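Local structure of aldo-keto Reductase, OXIDOREDUCTASE (Salmonella typhimurium, 5T79) at residues S45-Q50 / S299-I304. The protein binds NADPH and probably acts as an aldo-keto reductase, reducing aldehydes such as 3-hydroxybutanal to alcohols such as 1,3-butanediol. Numbering follows the deposited sequence.
Sequences SRALLQ and SKPSQI. With NDP (NADPH dihydro-nicotinamide-adenine-dinucleotide phosphate), chain E.
Leu48, on helix 42-54 of this aldo-keto reductase TIM barrel, pushes its isobutyl group against the turn that leads into helix 301-308, the helix that helps hold the 2'-phosphate of NADPH. Leu48 CD2 does most of the touching: it meets the backbone at the Lys300-Pro301 peptide, 3.4 Å from Lys300 C, and the proline ring at CD. The other methyl, CD1, lies against the Ser299 carbonyl group. With CG anti to the carbonyl carbon (chi1 -69°), the leucine reaches across although its CB does not head straight for the turn. Ala47 adds a looser apolar touch, its CB 4.3 Å from Pro301 CG. One helical turn beyond Pro301, Ile304 extends CD1 to 3.8 Å from Leu48 CD2; the same methyl also touches Leu48 O, a close van der Waals approach. No hydrogen bond links the two segments, so their direct contact is apolar and steric. Just outside them, Asn44 ND2 on the same helix as Leu48 donates to Ser299 O, adding a polar tie to the turn, while Ile57 packs against Ile304. On the cofactor side, the extended Gln303 side chain divides its amide between protein and ligand. Gln303 OE1 accepts a nearly straight bond from Ser299 N (2.8 Å, 169°) and a weak one from Lys300 N, which together should limit rotation of the amide and direct NE2 toward the phosphate. Gln303 CG rests on the adenine, 3.6 Å from NADPH C5A. Arg232 also hydrogen-bonds the cofactor. One donor from the turn and one from the first turn of the helix converge on a single phosphate oxygen, NADPH O3X: Ser299 OG at 2.7 Å and Gln303 NE2 at 2.8 Å, the latter with an N-H...O angle of 172°.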
loop_
_atom_site.group_PDB
_atom_site.type_symbol
_atom_site.label_atom_id
_atom_site.label_comp_id
_atom_site.label_asym_id
_atom_site.label_seq_id
_atom_site.Cartn_x
_atom_site.Cartn_y
_atom_site.Cartn_z
ATOM N N SER A 45 -12.261 -5.326 -12.374
ATOM C CA SER A 45 -11.002 -4.585 -12.160
ATOM C C SER A 45 -11.153 -3.124 -12.615
ATOM O O SER A 45 -10.763 -2.183 -11.914
ATOM C CB SER A 45 -9.871 -5.247 -12.955
ATOM O OG SER A 45 -9.654 -6.559 -12.474
ATOM N N ARG A 46 -11.756 -2.943 -13.796
ATOM C CA ARG A 46 -11.957 -1.622 -14.401
ATOM C C ARG A 46 -12.878 -0.778 -13.512
ATOM O O ARG A 46 -12.567 0.379 -13.240
ATOM C CB ARG A 46 -12.559 -1.794 -15.821
ATOM C CG ARG A 46 -12.611 -0.501 -16.617
ATOM C CD ARG A 46 -13.376 -0.650 -17.918
ATOM N NE ARG A 46 -12.865 -1.749 -18.751
ATOM C CZ ARG A 46 -11.851 -1.652 -19.598
ATOM N NH1 ARG A 46 -11.197 -0.501 -19.737
ATOM N NH2 ARG A 46 -11.487 -2.700 -20.326
ATOM N N ALA A 47 -13.995 -1.367 -13.052
ATOM C CA ALA A 47 -14.971 -0.699 -12.180
ATOM C C ALA A 47 -14.307 -0.255 -10.862
ATOM O O ALA A 47 -14.594 0.840 -10.377
ATOM C CB ALA A 47 -16.147 -1.634 -11.887
ATOM N N LEU A 48 -13.417 -1.088 -10.297
ATOM C CA LEU A 48 -12.683 -0.755 -9.042
ATOM C C LEU A 48 -11.763 0.453 -9.247
ATOM O O LEU A 48 -11.806 1.408 -8.473
ATOM C CB LEU A 48 -11.836 -1.970 -8.560
ATOM C CG LEU A 48 -12.630 -3.174 -8.054
ATOM C CD1 LEU A 48 -11.743 -4.413 -7.900
ATOM C CD2 LEU A 48 -13.367 -2.845 -6.762
ATOM N N LEU A 49 -10.941 0.426 -10.293
ATOM C CA LEU A 49 -10.060 1.559 -10.579
ATOM C C LEU A 49 -10.859 2.854 -10.845
ATOM O O LEU A 49 -10.487 3.903 -10.342
ATOM C CB LEU A 49 -9.134 1.259 -11.770
ATOM C CG LEU A 49 -8.108 0.146 -11.550
ATOM C CD1 LEU A 49 -7.318 -0.116 -12.826
ATOM C CD2 LEU A 49 -7.184 0.469 -10.385
ATOM N N GLN A 50 -11.946 2.780 -11.623
ATOM C CA GLN A 50 -12.738 3.975 -11.925
ATOM C C GLN A 50 -13.424 4.504 -10.662
ATOM O O GLN A 50 -13.457 5.721 -10.458
ATOM C CB GLN A 50 -13.781 3.672 -13.023
ATOM C CG GLN A 50 -13.125 3.472 -14.401
ATOM C CD GLN A 50 -14.154 3.226 -15.481
ATOM O OE1 GLN A 50 -15.337 3.418 -15.273
ATOM N NE2 GLN A 50 -13.724 2.862 -16.679
ATOM N N SER A 299 -12.502 -6.195 -3.708
ATOM C CA SER A 299 -13.028 -7.074 -4.748
ATOM C C SER A 299 -14.274 -6.436 -5.369
ATOM O O SER A 299 -14.699 -6.843 -6.449
ATOM C CB SER A 299 -13.341 -8.458 -4.191
ATOM O OG SER A 299 -14.407 -8.384 -3.261
ATOM N N LYS A 300 -14.883 -5.450 -4.664
ATOM C CA LYS A 300 -16.084 -4.777 -5.152
ATOM C C LYS A 300 -16.071 -3.277 -4.815
ATOM O O LYS A 300 -15.479 -2.864 -3.802
ATOM C CB LYS A 300 -17.369 -5.451 -4.648
ATOM C CG LYS A 300 -17.473 -5.685 -3.166
ATOM C CD LYS A 300 -18.691 -6.570 -2.897
ATOM C CE LYS A 300 -19.031 -6.670 -1.432
ATOM N NZ LYS A 300 -20.416 -7.180 -1.222
ATOM N N PRO A 301 -16.666 -2.443 -5.701
ATOM C CA PRO A 301 -16.648 -0.985 -5.482
ATOM C C PRO A 301 -17.209 -0.519 -4.136
ATOM O O PRO A 301 -16.734 0.492 -3.617
ATOM C CB PRO A 301 -17.504 -0.455 -6.641
ATOM C CG PRO A 301 -17.288 -1.470 -7.747
ATOM C CD PRO A 301 -17.352 -2.769 -6.976
ATOM N N SER A 302 -18.181 -1.253 -3.557
ATOM C CA SER A 302 -18.784 -0.900 -2.267
ATOM C C SER A 302 -17.733 -0.893 -1.148
ATOM O O SER A 302 -17.854 -0.097 -0.228
ATOM C CB SER A 302 -19.937 -1.844 -1.919
ATOM O OG SER A 302 -19.478 -3.174 -1.750
ATOM N N GLN A 303 -16.683 -1.740 -1.248
ATOM C CA GLN A 303 -15.603 -1.786 -0.249
ATOM C C GLN A 303 -14.737 -0.527 -0.308
ATOM O O GLN A 303 -14.247 -0.065 0.724
ATOM C CB GLN A 303 -14.746 -3.046 -0.437
ATOM C CG GLN A 303 -15.564 -4.321 -0.128
ATOM C CD GLN A 303 -14.897 -5.593 -0.569
ATOM O OE1 GLN A 303 -14.058 -5.606 -1.462
ATOM N NE2 GLN A 303 -15.326 -6.715 -0.009
ATOM N N ILE A 304 -14.577 0.047 -1.507
ATOM C CA ILE A 304 -13.833 1.295 -1.685
ATOM C C ILE A 304 -14.668 2.432 -1.083
ATOM O O ILE A 304 -14.129 3.273 -0.361
ATOM C CB ILE A 304 -13.499 1.554 -3.179
ATOM C CG1 ILE A 304 -12.626 0.397 -3.773
ATOM C CG2 ILE A 304 -12.789 2.922 -3.339
ATOM C CD1 ILE A 304 -12.397 0.495 -5.346
HETATM P PA NDP E . -6.948 -5.387 3.264
HETATM O O1A NDP E . -7.528 -4.013 3.118
HETATM O O2A NDP E . -6.275 -5.889 4.461
HETATM O O5B NDP E . -8.040 -6.521 2.927
HETATM C C5B NDP E . -8.548 -6.475 1.579
HETATM C C4B NDP E . -9.551 -7.569 1.338
HETATM O O4B NDP E . -10.495 -7.607 2.432
HETATM C C3B NDP E . -10.370 -7.375 0.064
HETATM O O3B NDP E . -9.767 -8.071 -1.025
HETATM C C2B NDP E . -11.744 -7.916 0.439
HETATM O O2B NDP E . -11.825 -9.340 0.216
HETATM C C1B NDP E . -11.822 -7.639 1.942
HETATM N N9A NDP E . -12.474 -6.383 2.299
HETATM C C8A NDP E . -11.983 -5.111 2.157
HETATM N N7A NDP E . -12.799 -4.174 2.578
HETATM C C5A NDP E . -13.908 -4.878 3.021
HETATM C C6A NDP E . -15.157 -4.464 3.528
HETATM N N6A NDP E . -15.460 -3.193 3.814
HETATM N N1A NDP E . -16.075 -5.422 3.790
HETATM C C2A NDP E . -15.741 -6.704 3.608
HETATM N N3A NDP E . -14.590 -7.214 3.161
HETATM C C4A NDP E . -13.717 -6.242 2.863
HETATM O O3 NDP E . -5.885 -5.295 2.090
HETATM P PN NDP E . -4.829 -6.424 1.682
HETATM O O1N NDP E . -5.531 -7.013 0.515
HETATM O O2N NDP E . -4.411 -7.313 2.845
HETATM O O5D NDP E . -3.414 -5.743 1.266
HETATM C C5D NDP E . -3.432 -4.306 1.042
HETATM C C4D NDP E . -2.516 -3.926 -0.099
HETATM O O4D NDP E . -1.159 -3.895 0.383
HETATM C C3D NDP E . -2.489 -4.859 -1.296
HETATM O O3D NDP E . -3.584 -4.597 -2.160
HETATM C C2D NDP E . -1.094 -4.610 -1.885
HETATM O O2D NDP E . -0.958 -3.570 -2.853
HETATM C C1D NDP E . -0.267 -4.313 -0.630
HETATM N N1N NDP E . 0.446 -5.492 -0.099
HETATM C C2N NDP E . 1.834 -5.395 -0.015
HETATM C C3N NDP E . 2.604 -6.392 0.454
HETATM C C7N NDP E . 4.045 -6.108 0.781
HETATM O O7N NDP E . 4.713 -7.087 1.148
HETATM N N7N NDP E . 4.576 -4.893 0.639
HETATM C C4N NDP E . 2.001 -7.752 0.684
HETATM C C5N NDP E . 0.518 -7.687 0.825
HETATM C C6N NDP E . -0.192 -6.649 0.433
HETATM P P2B NDP E . -13.017 -10.188 -0.491
HETATM O O1X NDP E . -12.665 -10.912 -1.737
HETATM O O2X NDP E . -13.417 -11.116 0.649
HETATM O O3X NDP E . -14.146 -9.179 -0.668
#